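Local coordinates for transcription inhibitor protein Gfh1 (Thermus thermophilus, PDB 2F23) that inhibits all catalytic activities of RNA polymerase by partially occluding its substrate-binding site and so preventing NTP binding, at residues A[15-26]-A[58-69]. Numbering follows the deposited sequence.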
loop_
_atom_site.group_PDB
_atom_site.type_symbol
_atom_site.label_atom_id
_atom_site.label_comp_id
_atom_site.label_asym_id
_atom_site.label_seq_id
_atom_site.Cartn_x
_atom_site.Cartn_y
_atom_site.Cartn_z
ATOM N N LEU A 15 -6.599 5.293 -2.373
ATOM C CA LEU A 15 -6.813 3.939 -2.858
ATOM C C LEU A 15 -7.728 3.879 -4.076
ATOM O O LEU A 15 -7.512 3.061 -4.969
ATOM C CB LEU A 15 -7.361 3.054 -1.733
ATOM C CG LEU A 15 -6.365 2.809 -0.596
ATOM C CD1 LEU A 15 -7.016 1.938 0.462
ATOM C CD2 LEU A 15 -5.110 2.136 -1.139
ATOM N N MET A 16 -8.754 4.727 -4.117
ATOM C CA MET A 16 -9.655 4.724 -5.269
ATOM C C MET A 16 -8.904 5.201 -6.502
ATOM O O MET A 16 -9.089 4.666 -7.597
ATOM C CB MET A 16 -10.872 5.622 -5.034
ATOM C CG MET A 16 -11.855 5.654 -6.214
ATOM S SD MET A 16 -12.559 4.022 -6.650
ATOM C CE MET A 16 -13.294 3.637 -5.100
ATOM N N GLN A 17 -8.061 6.215 -6.325
ATOM C CA GLN A 17 -7.273 6.730 -7.441
ATOM C C GLN A 17 -6.335 5.626 -7.909
ATOM O O GLN A 17 -6.146 5.432 -9.107
ATOM C CB GLN A 17 -6.462 7.958 -7.018
ATOM C CG GLN A 17 -7.324 9.127 -6.562
ATOM C CD GLN A 17 -6.512 10.294 -6.036
ATOM O OE1 GLN A 17 -5.526 10.110 -5.325
ATOM N NE2 GLN A 17 -6.937 11.508 -6.368
ATOM N N GLN A 18 -5.752 4.900 -6.961
ATOM C CA GLN A 18 -4.849 3.813 -7.316
ATOM C C GLN A 18 -5.613 2.740 -8.082
ATOM O O GLN A 18 -5.098 2.172 -9.050
ATOM C CB GLN A 18 -4.219 3.201 -6.068
ATOM C CG GLN A 18 -3.185 2.135 -6.395
ATOM C CD GLN A 18 -2.570 1.514 -5.162
ATOM O OE1 GLN A 18 -1.619 0.738 -5.255
ATOM N NE2 GLN A 18 -3.110 1.849 -3.996
ATOM N N LEU A 19 -6.835 2.454 -7.644
ATOM C CA LEU A 19 -7.666 1.457 -8.310
ATOM C C LEU A 19 -7.948 1.869 -9.756
ATOM O O LEU A 19 -7.904 1.043 -10.662
ATOM C CB LEU A 19 -8.985 1.270 -7.557
ATOM C CG LEU A 19 -10.047 0.367 -8.197
ATOM C CD1 LEU A 19 -9.459 -1.001 -8.498
ATOM C CD2 LEU A 19 -11.231 0.240 -7.249
ATOM N N GLU A 20 -8.234 3.148 -9.972
ATOM C CA GLU A 20 -8.506 3.622 -11.324
ATOM C C GLU A 20 -7.286 3.413 -12.211
ATOM O O GLU A 20 -7.411 3.000 -13.364
ATOM C CB GLU A 20 -8.889 5.102 -11.299
ATOM C CG GLU A 20 -10.137 5.394 -10.483
ATOM C CD GLU A 20 -11.391 4.782 -11.080
ATOM O OE1 GLU A 20 -11.416 3.552 -11.308
ATOM O OE2 GLU A 20 -12.360 5.534 -11.314
ATOM N N ARG A 21 -6.105 3.691 -11.668
ATOM C CA ARG A 21 -4.871 3.525 -12.420
ATOM C C ARG A 21 -4.647 2.047 -12.724
ATOM O O ARG A 21 -4.220 1.690 -13.820
ATOM C CB ARG A 21 -3.686 4.100 -11.635
ATOM C CG ARG A 21 -3.556 5.626 -11.717
ATOM C CD ARG A 21 -4.865 6.332 -11.381
ATOM N NE ARG A 21 -4.749 7.790 -11.388
ATOM C CZ ARG A 21 -4.010 8.490 -10.531
ATOM N NH1 ARG A 21 -3.310 7.870 -9.591
ATOM N NH2 ARG A 21 -3.975 9.814 -10.611
ATOM N N GLU A 22 -4.950 1.184 -11.759
ATOM C CA GLU A 22 -4.772 -0.246 -11.979
ATOM C C GLU A 22 -5.734 -0.770 -13.046
ATOM O O GLU A 22 -5.380 -1.666 -13.810
ATOM C CB GLU A 22 -4.962 -1.025 -10.674
ATOM C CG GLU A 22 -3.821 -0.859 -9.679
ATOM C CD GLU A 22 -2.480 -1.253 -10.263
ATOM O OE1 GLU A 22 -2.386 -2.346 -10.861
ATOM O OE2 GLU A 22 -1.516 -0.473 -10.122
ATOM N N ARG A 23 -6.949 -0.228 -13.099
ATOM C CA ARG A 23 -7.904 -0.673 -14.109
ATOM C C ARG A 23 -7.379 -0.299 -15.493
ATOM O O ARG A 23 -7.577 -1.033 -16.464
ATOM C CB ARG A 23 -9.282 -0.033 -13.898
ATOM C CG ARG A 23 -10.044 -0.522 -12.670
ATOM C CD ARG A 23 -11.478 -0.013 -12.718
ATOM N NE ARG A 23 -12.211 -0.168 -11.462
ATOM C CZ ARG A 23 -12.544 -1.328 -10.904
ATOM N NH1 ARG A 23 -12.209 -2.478 -11.476
ATOM N NH2 ARG A 23 -13.238 -1.331 -9.772
ATOM N N GLU A 24 -6.713 0.849 -15.580
ATOM C CA GLU A 24 -6.151 1.305 -16.847
ATOM C C GLU A 24 -5.069 0.325 -17.282
ATOM O O GLU A 24 -5.003 -0.072 -18.448
ATOM C CB GLU A 24 -5.553 2.707 -16.690
ATOM C CG GLU A 24 -6.582 3.788 -16.395
ATOM C CD GLU A 24 -5.952 5.137 -16.094
ATOM O OE1 GLU A 24 -6.707 6.115 -15.910
ATOM O OE2 GLU A 24 -4.707 5.223 -16.037
ATOM N N ARG A 25 -4.228 -0.068 -16.332
ATOM C CA ARG A 25 -3.154 -1.009 -16.616
ATOM C C ARG A 25 -3.712 -2.365 -17.022
ATOM O O ARG A 25 -3.135 -3.049 -17.870
ATOM C CB ARG A 25 -2.249 -1.155 -15.394
ATOM C CG ARG A 25 -1.549 0.143 -15.028
ATOM C CD ARG A 25 -0.827 0.065 -13.696
ATOM N NE ARG A 25 -0.259 1.362 -13.338
ATOM C CZ ARG A 25 0.406 1.610 -12.216
ATOM N NH1 ARG A 25 0.597 0.646 -11.327
ATOM N NH2 ARG A 25 0.878 2.827 -11.982
ATOM N N LEU A 26 -4.835 -2.755 -16.426
ATOM C CA LEU A 26 -5.447 -4.039 -16.755
ATOM C C LEU A 26 -5.964 -4.027 -18.191
ATOM O O LEU A 26 -5.822 -5.011 -18.919
ATOM C CB LEU A 26 -6.603 -4.351 -15.800
ATOM C CG LEU A 26 -7.338 -5.662 -16.102
ATOM C CD1 LEU A 26 -6.353 -6.822 -16.063
ATOM C CD2 LEU A 26 -8.459 -5.872 -15.093
ATOM N N ILE A 58 -1.787 -7.696 -12.092
ATOM C CA ILE A 58 -2.653 -6.525 -11.991
ATOM C C ILE A 58 -4.009 -6.899 -11.403
ATOM O O ILE A 58 -4.525 -6.211 -10.524
ATOM C CB ILE A 58 -2.852 -5.872 -13.373
ATOM C CG1 ILE A 58 -1.499 -5.403 -13.915
ATOM C CG2 ILE A 58 -3.822 -4.687 -13.263
ATOM C CD1 ILE A 58 -1.512 -5.060 -15.392
ATOM N N GLU A 59 -4.587 -7.991 -11.890
ATOM C CA GLU A 59 -5.883 -8.437 -11.391
ATOM C C GLU A 59 -5.864 -8.661 -9.886
ATOM O O GLU A 59 -6.831 -8.334 -9.201
ATOM C CB GLU A 59 -6.309 -9.721 -12.101
ATOM C CG GLU A 59 -6.517 -9.527 -13.587
ATOM C CD GLU A 59 -6.791 -10.824 -14.311
ATOM O OE1 GLU A 59 -6.111 -11.826 -14.008
ATOM O OE2 GLU A 59 -7.673 -10.836 -15.192
ATOM N N ALA A 60 -4.764 -9.206 -9.373
ATOM C CA ALA A 60 -4.636 -9.465 -7.943
ATOM C C ALA A 60 -4.630 -8.165 -7.148
ATOM O O ALA A 60 -5.186 -8.095 -6.054
ATOM C CB ALA A 60 -3.365 -10.255 -7.662
ATOM N N ARG A 61 -3.991 -7.134 -7.692
ATOM C CA ARG A 61 -3.941 -5.849 -7.009
ATOM C C ARG A 61 -5.341 -5.245 -6.998
ATOM O O ARG A 61 -5.789 -4.716 -5.983
ATOM C CB ARG A 61 -2.961 -4.906 -7.717
ATOM C CG ARG A 61 -1.506 -5.358 -7.647
ATOM C CD ARG A 61 -0.625 -4.530 -8.568
ATOM N NE ARG A 61 -0.411 -3.166 -8.090
ATOM C CZ ARG A 61 0.389 -2.844 -7.079
ATOM N NH1 ARG A 61 1.056 -3.787 -6.428
ATOM N NH2 ARG A 61 0.540 -1.572 -6.731
ATOM N N ILE A 62 -6.036 -5.337 -8.127
ATOM C CA ILE A 62 -7.387 -4.800 -8.227
ATOM C C ILE A 62 -8.333 -5.487 -7.252
ATOM O O ILE A 62 -9.173 -4.830 -6.637
ATOM C CB ILE A 62 -7.940 -4.941 -9.658
ATOM C CG1 ILE A 62 -7.210 -3.960 -10.576
ATOM C CG2 ILE A 62 -9.445 -4.680 -9.676
ATOM C CD1 ILE A 62 -7.566 -4.094 -12.035
ATOM N N ASP A 63 -8.203 -6.802 -7.112
ATOM C CA ASP A 63 -9.072 -7.528 -6.189
ATOM C C ASP A 63 -8.849 -7.060 -4.757
ATOM O O ASP A 63 -9.801 -6.892 -3.994
ATOM C CB ASP A 63 -8.833 -9.038 -6.286
ATOM C CG ASP A 63 -9.339 -9.623 -7.592
ATOM O OD1 ASP A 63 -10.418 -9.196 -8.055
ATOM O OD2 ASP A 63 -8.666 -10.516 -8.148
ATOM N N SER A 64 -7.591 -6.852 -4.390
ATOM C CA SER A 64 -7.273 -6.394 -3.045
ATOM C C SER A 64 -7.808 -4.987 -2.812
ATOM O O SER A 64 -8.364 -4.692 -1.752
ATOM C CB SER A 64 -5.761 -6.425 -2.817
ATOM O OG SER A 64 -5.282 -7.760 -2.796
ATOM N N LEU A 65 -7.650 -4.118 -3.803
ATOM C CA LEU A 65 -8.132 -2.749 -3.671
ATOM C C LEU A 65 -9.649 -2.699 -3.564
ATOM O O LEU A 65 -10.191 -1.964 -2.747
ATOM C CB LEU A 65 -7.652 -1.901 -4.854
ATOM C CG LEU A 65 -6.148 -1.619 -4.817
ATOM C CD1 LEU A 65 -5.707 -1.002 -6.133
ATOM C CD2 LEU A 65 -5.828 -0.695 -3.648
ATOM N N GLU A 66 -10.334 -3.484 -4.390
ATOM C CA GLU A 66 -11.789 -3.509 -4.360
ATOM C C GLU A 66 -12.286 -4.053 -3.030
ATOM O O GLU A 66 -13.299 -3.591 -2.507
ATOM C CB GLU A 66 -12.327 -4.357 -5.515
ATOM C CG GLU A 66 -12.229 -3.653 -6.859
ATOM C CD GLU A 66 -12.639 -4.528 -8.027
ATOM O OE1 GLU A 66 -12.899 -3.967 -9.109
ATOM O OE2 GLU A 66 -12.690 -5.766 -7.873
ATOM N N ASP A 67 -11.566 -5.026 -2.482
ATOM C CA ASP A 67 -11.945 -5.621 -1.206
ATOM C C ASP A 67 -11.884 -4.580 -0.095
ATOM O O ASP A 67 -12.841 -4.405 0.663
ATOM C CB ASP A 67 -11.008 -6.779 -0.854
ATOM C CG ASP A 67 -11.359 -7.424 0.473
ATOM O OD1 ASP A 67 -10.442 -7.640 1.293
ATOM O OD2 ASP A 67 -12.553 -7.719 0.693
ATOM N N ILE A 68 -10.753 -3.890 -0.004
ATOM C CA ILE A 68 -10.564 -2.876 1.024
ATOM C C ILE A 68 -11.524 -1.704 0.877
ATOM O O ILE A 68 -12.157 -1.286 1.843
ATOM C CB ILE A 68 -9.122 -2.351 1.007
ATOM C CG1 ILE A 68 -8.167 -3.517 1.263
ATOM C CG2 ILE A 68 -8.946 -1.247 2.048
ATOM C CD1 ILE A 68 -6.733 -3.131 1.272
ATOM N N LEU A 69 -11.638 -1.179 -0.336
ATOM C CA LEU A 69 -12.516 -0.046 -0.582
ATOM C C LEU A 69 -13.993 -0.343 -0.349
ATOM O O LEU A 69 -14.724 0.494 0.182
ATOM C CB LEU A 69 -12.306 0.468 -2.009
ATOM C CG LEU A 69 -11.007 1.251 -2.229
ATOM C CD1 LEU A 69 -10.801 1.472 -3.718
ATOM C CD2 LEU A 69 -11.068 2.591 -1.490
HETATM O O HOH W 1 -0.344 0.776 -7.963
#
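E22 packs into a hole formed by R61, I58, I62 and L65, and its side chain changes character along its length. CB lies on CG1 of I62 at 3.7 Å. CG stands beside the backbone N (chi1 -72°) and touches CD1 of L65; a second bend at chi2 (-57°) then swings the carboxylate over to R61. There both carboxylate oxygens lie 3.5 Å from R61 NE in a salt bridge, OE1 near the guanidinium plane at its edge and also touching CG2 of I58. OE2 also pairs with R25 NH1 of its own helix, at 2.7 Å. One water donates to both E22 OE2 and Q18 OE1 and accepts from R61 NH2, tying the three side chains together; NE2 of Q18 hydrogen-bonds to E148.

Next to this polar edge lies an apolar seam, bordered in turn by the R23-E66 salt bridge. L19 is the next knob from the same helix, among I62, L65, E66 and L69; in return I62 enters among L19, E22, R23 and L26, and L65 among L15, Q18, L19 and E22. L19 CD1 sits 3.9 Å above the centre of the R23 guanidinium, whose NH1 and NH2 both grip OE1 of E66, at 2.9 and 2.7 Å. L26 CD2 meets I62 CD1 at 3.6 Å, while L15 lies against L65, I68 and L69.

Knobs from both sides interlock, and the segments run antiparallel at 153°: this is the coiled coil of the GreA/GreB N-terminal domain, made by helices 9-37 and 46-71. At the L15 end strand 5-7 takes L15 and I68 against L7 and V5, while L95 of the C-terminal domain touches Q18, R61 and L65.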